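Local structure of peptidyl tryptophan dihydroxylase (Pseudomonas putida, 7CTQ) at residues A264-G272 and F314-Y325. The protein probably uses its bound FAD to dihydroxylate a peptidyl tryptophan, a step essential for biogenesis of the tryptophylquinone cofactor of quinohemoprotein amine dehydrogenase. Sequence-based numbering, arbitrary orientation.
Sequences AMAVDPLSG and FLRFARIGRDFY. With FAD (flavin-adenine dinucleotide), chain C.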
# COMPACT_ATOMS: atom_id res chain seq x y z
N ALA A 264 -4.15 7.01 1.82
CA ALA A 264 -3.77 7.66 0.57
C ALA A 264 -4.23 6.85 -0.63
O ALA A 264 -4.84 7.40 -1.57
CB ALA A 264 -2.26 7.89 0.52
N MET A 265 -3.95 5.55 -0.62
CA MET A 265 -4.29 4.66 -1.71
C MET A 265 -4.33 3.23 -1.19
O MET A 265 -3.51 2.82 -0.37
CB MET A 265 -3.28 4.75 -2.85
CG MET A 265 -1.82 4.70 -2.41
SD MET A 265 -0.91 3.18 -2.81
CE MET A 265 -2.21 2.14 -3.42
N ALA A 266 -5.25 2.45 -1.74
CA ALA A 266 -5.32 1.04 -1.42
C ALA A 266 -5.96 0.33 -2.59
O ALA A 266 -6.95 0.82 -3.13
CB ALA A 266 -6.13 0.80 -0.14
N VAL A 267 -5.40 -0.80 -2.99
CA VAL A 267 -6.01 -1.66 -3.98
C VAL A 267 -6.58 -2.88 -3.25
O VAL A 267 -6.40 -3.03 -2.05
CB VAL A 267 -5.02 -2.06 -5.10
CG1 VAL A 267 -4.39 -0.80 -5.68
CG2 VAL A 267 -3.94 -2.98 -4.56
N ASP A 268 -7.29 -3.74 -3.98
CA ASP A 268 -7.94 -4.83 -3.26
C ASP A 268 -6.87 -5.85 -2.85
O ASP A 268 -5.75 -5.82 -3.36
CB ASP A 268 -9.11 -5.42 -4.08
CG ASP A 268 -8.71 -6.44 -5.17
OD1 ASP A 268 -7.53 -6.80 -5.39
OD2 ASP A 268 -9.66 -6.98 -5.79
N PRO A 269 -7.18 -6.75 -1.91
CA PRO A 269 -6.13 -7.55 -1.26
C PRO A 269 -5.68 -8.79 -2.01
O PRO A 269 -4.96 -9.60 -1.41
CB PRO A 269 -6.79 -7.94 0.06
CG PRO A 269 -8.24 -8.04 -0.28
CD PRO A 269 -8.47 -6.89 -1.22
N LEU A 270 -6.06 -8.99 -3.27
CA LEU A 270 -5.68 -10.22 -3.97
C LEU A 270 -4.17 -10.45 -4.00
O LEU A 270 -3.72 -11.60 -4.03
CB LEU A 270 -6.23 -10.22 -5.40
CG LEU A 270 -5.91 -11.48 -6.21
CD1 LEU A 270 -6.37 -12.74 -5.47
CD2 LEU A 270 -6.52 -11.43 -7.60
N SER A 271 -3.36 -9.39 -4.00
CA SER A 271 -1.93 -9.58 -4.19
C SER A 271 -1.27 -10.29 -3.01
O SER A 271 -0.17 -10.83 -3.17
CB SER A 271 -1.23 -8.24 -4.43
OG SER A 271 -1.19 -7.49 -3.22
N GLY A 272 -1.92 -10.30 -1.85
CA GLY A 272 -1.24 -10.74 -0.65
C GLY A 272 -0.09 -9.84 -0.26
O GLY A 272 0.83 -10.28 0.43
N PHE A 314 -0.54 3.55 -6.89
CA PHE A 314 -1.88 2.99 -6.97
C PHE A 314 -2.10 2.28 -8.29
O PHE A 314 -2.57 1.14 -8.34
CB PHE A 314 -2.93 4.10 -6.80
CG PHE A 314 -4.35 3.65 -7.04
CD1 PHE A 314 -5.07 3.00 -6.03
CD2 PHE A 314 -4.98 3.88 -8.26
CE1 PHE A 314 -6.38 2.60 -6.25
CE2 PHE A 314 -6.28 3.48 -8.48
CZ PHE A 314 -6.98 2.83 -7.48
N LEU A 315 -1.77 2.95 -9.39
CA LEU A 315 -2.02 2.36 -10.70
C LEU A 315 -1.16 1.13 -10.92
O LEU A 315 -1.62 0.14 -11.52
CB LEU A 315 -1.77 3.41 -11.80
CG LEU A 315 -2.85 4.49 -11.90
CD1 LEU A 315 -2.47 5.54 -12.93
CD2 LEU A 315 -4.22 3.88 -12.24
N ARG A 316 0.09 1.15 -10.44
CA ARG A 316 0.95 -0.02 -10.60
C ARG A 316 0.41 -1.20 -9.81
O ARG A 316 0.29 -2.32 -10.34
CB ARG A 316 2.38 0.30 -10.17
CG ARG A 316 3.29 -0.93 -10.25
CD ARG A 316 4.69 -0.68 -9.71
NE ARG A 316 5.40 -1.94 -9.49
CZ ARG A 316 6.01 -2.63 -10.45
NH1 ARG A 316 6.01 -2.20 -11.71
NH2 ARG A 316 6.63 -3.77 -10.15
N PHE A 317 0.06 -0.98 -8.55
CA PHE A 317 -0.47 -2.08 -7.75
C PHE A 317 -1.81 -2.57 -8.29
O PHE A 317 -2.09 -3.77 -8.23
CB PHE A 317 -0.56 -1.67 -6.28
CG PHE A 317 0.79 -1.33 -5.68
CD1 PHE A 317 1.93 -2.04 -6.08
CD2 PHE A 317 0.92 -0.30 -4.76
CE1 PHE A 317 3.16 -1.74 -5.55
CE2 PHE A 317 2.16 0.02 -4.21
CZ PHE A 317 3.29 -0.70 -4.61
N ALA A 318 -2.62 -1.66 -8.84
CA ALA A 318 -3.91 -2.07 -9.42
C ALA A 318 -3.70 -2.99 -10.61
O ALA A 318 -4.46 -3.96 -10.80
CB ALA A 318 -4.72 -0.84 -9.84
N ARG A 319 -2.70 -2.69 -11.44
CA ARG A 319 -2.42 -3.52 -12.61
C ARG A 319 -1.78 -4.85 -12.23
O ARG A 319 -2.01 -5.86 -12.89
CB ARG A 319 -1.51 -2.77 -13.58
CG ARG A 319 -2.20 -1.61 -14.27
CD ARG A 319 -1.25 -0.83 -15.21
NE ARG A 319 -1.95 0.33 -15.76
CZ ARG A 319 -1.61 1.60 -15.59
NH1 ARG A 319 -0.54 1.93 -14.87
NH2 ARG A 319 -2.34 2.55 -16.15
N ILE A 320 -0.96 -4.85 -11.18
CA ILE A 320 -0.41 -6.10 -10.70
C ILE A 320 -1.53 -7.01 -10.23
O ILE A 320 -1.57 -8.20 -10.56
CB ILE A 320 0.62 -5.83 -9.59
CG1 ILE A 320 1.91 -5.30 -10.22
CG2 ILE A 320 0.88 -7.09 -8.77
CD1 ILE A 320 2.95 -4.89 -9.23
N GLY A 321 -2.50 -6.44 -9.51
CA GLY A 321 -3.65 -7.23 -9.08
C GLY A 321 -4.48 -7.72 -10.25
O GLY A 321 -4.90 -8.88 -10.27
N ARG A 322 -4.68 -6.86 -11.25
CA ARG A 322 -5.41 -7.26 -12.45
C ARG A 322 -4.80 -8.50 -13.09
O ARG A 322 -5.51 -9.42 -13.50
CB ARG A 322 -5.41 -6.10 -13.45
CG ARG A 322 -5.85 -6.50 -14.86
CD ARG A 322 -5.30 -5.54 -15.90
NE ARG A 322 -3.86 -5.73 -16.06
CZ ARG A 322 -3.05 -4.82 -16.59
NH1 ARG A 322 -3.53 -3.66 -17.02
NH2 ARG A 322 -1.75 -5.08 -16.70
N ASP A 323 -3.46 -8.53 -13.20
CA ASP A 323 -2.79 -9.67 -13.81
C ASP A 323 -3.00 -10.95 -13.00
O ASP A 323 -3.07 -12.04 -13.58
CB ASP A 323 -1.30 -9.37 -13.96
CG ASP A 323 -1.01 -8.32 -15.02
OD1 ASP A 323 -1.97 -7.88 -15.68
OD2 ASP A 323 0.16 -7.91 -15.18
N PHE A 324 -3.09 -10.84 -11.67
CA PHE A 324 -3.48 -12.00 -10.88
C PHE A 324 -4.88 -12.46 -11.26
O PHE A 324 -5.11 -13.64 -11.52
CB PHE A 324 -3.39 -11.70 -9.38
CG PHE A 324 -1.99 -11.67 -8.86
CD1 PHE A 324 -1.11 -12.70 -9.13
CD2 PHE A 324 -1.54 -10.60 -8.11
CE1 PHE A 324 0.19 -12.66 -8.66
CE2 PHE A 324 -0.25 -10.56 -7.63
CZ PHE A 324 0.61 -11.59 -7.89
N TYR A 325 -5.84 -11.53 -11.30
CA TYR A 325 -7.19 -11.88 -11.74
C TYR A 325 -7.16 -12.52 -13.12
O TYR A 325 -7.91 -13.46 -13.41
CB TYR A 325 -8.10 -10.65 -11.74
CG TYR A 325 -8.66 -10.27 -10.38
CD1 TYR A 325 -9.56 -11.10 -9.71
CD2 TYR A 325 -8.30 -9.07 -9.76
CE1 TYR A 325 -10.09 -10.74 -8.45
CE2 TYR A 325 -8.83 -8.71 -8.51
CZ TYR A 325 -9.72 -9.55 -7.86
OH TYR A 325 -10.23 -9.20 -6.63
PA FAD C . -3.90 0.24 9.09
O1A FAD C . -3.00 -0.93 9.12
O2A FAD C . -5.36 -0.12 8.91
O5B FAD C . -3.60 1.13 10.34
C5B FAD C . -4.55 2.10 10.81
C4B FAD C . -4.38 2.19 12.31
O4B FAD C . -5.14 3.31 12.81
C3B FAD C . -4.84 0.97 13.10
O3B FAD C . -3.94 0.71 14.18
C2B FAD C . -6.24 1.37 13.58
O2B FAD C . -6.61 0.76 14.81
C1B FAD C . -6.04 2.87 13.80
N9A FAD C . -7.23 3.71 13.76
C8A FAD C . -8.32 3.61 12.94
N7A FAD C . -9.24 4.53 13.14
C5A FAD C . -8.72 5.27 14.19
C6A FAD C . -9.20 6.38 14.91
N6A FAD C . -10.37 6.97 14.66
N1A FAD C . -8.43 6.89 15.90
C2A FAD C . -7.25 6.30 16.16
N3A FAD C . -6.70 5.25 15.55
C4A FAD C . -7.48 4.77 14.57
N1 FAD C . -2.26 -6.81 3.36
C2 FAD C . -1.33 -7.81 3.33
O2 FAD C . -0.12 -7.57 3.33
N3 FAD C . -1.74 -9.13 3.30
C4 FAD C . -3.05 -9.57 3.31
O4 FAD C . -3.30 -10.77 3.30
C4X FAD C . -4.03 -8.50 3.34
N5 FAD C . -5.29 -8.83 3.34
C5X FAD C . -6.23 -7.81 3.37
C6 FAD C . -7.59 -8.14 3.36
C7 FAD C . -8.57 -7.15 3.37
C7M FAD C . -10.02 -7.54 3.37
C8 FAD C . -8.19 -5.80 3.39
C8M FAD C . -9.22 -4.71 3.41
C9 FAD C . -6.84 -5.46 3.40
C9A FAD C . -5.86 -6.45 3.38
N10 FAD C . -4.49 -6.14 3.40
C10 FAD C . -3.54 -7.15 3.36
C1' FAD C . -4.04 -4.75 3.37
C2' FAD C . -3.51 -4.23 4.69
O2' FAD C . -4.42 -4.49 5.76
C3' FAD C . -3.30 -2.72 4.56
O3' FAD C . -2.60 -2.49 3.34
C4' FAD C . -2.51 -2.06 5.69
O4' FAD C . -2.91 -2.56 6.97
C5' FAD C . -2.67 -0.56 5.64
O5' FAD C . -1.76 0.02 6.59
P FAD C . -2.07 1.40 7.26
O1P FAD C . -2.19 2.43 6.12
O2P FAD C . -1.08 1.69 8.33
O3P FAD C . -3.52 1.18 7.87
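Tyr325 OH donates to Asp268 OD2 across a very short 2.4 Å, a distance doubtful in detail, in the one hydrogen bond joining segment 264-272 to the helix. The carboxylate oxygen lies at the edge of the phenol ring, in its plane, although the carboxylate itself is turned 54° from that ring. The same hydroxyl is also hydrogen-bonded to Trp183 NE1, while Asp268 OD1 receives a weak bond from Leu270 N, so both carboxylate oxygens have a partner.

Leu270 makes a CH-pi contact: CD2 sits 3.4 Å from the Tyr325 ring centroid, almost exactly on the ring normal. Its CG stands anti to the backbone N (chi1 -179°), an extension that carries CD2 out over this ring and to 3.6 Å from Phe324 CB.

The rest is mostly apolar. Val267 sets CG1 3.7 Å from Ala318 N, where the small alanine probably leaves room, and both its methyls touch Phe317 CB. Met265 bends its flexible chain so that CE lies 3.7 Å from Phe314 CA and also reaches the edge of the Phe317 ring. Ala266 O meets the Phe314 ring edge in plane, 3.6 Å from CE1.

On the flavin side, Pro269 CB lies 3.4 Å from FAD C5X. The chemistry thus implies a cofactor-lining turn backed by helix 299-327, through apolar packing of Met265, Val267 and Leu270 and the Asp268-Tyr325 hydrogen bond; Trp183 and Leu270 CD2 probably help place the phenol.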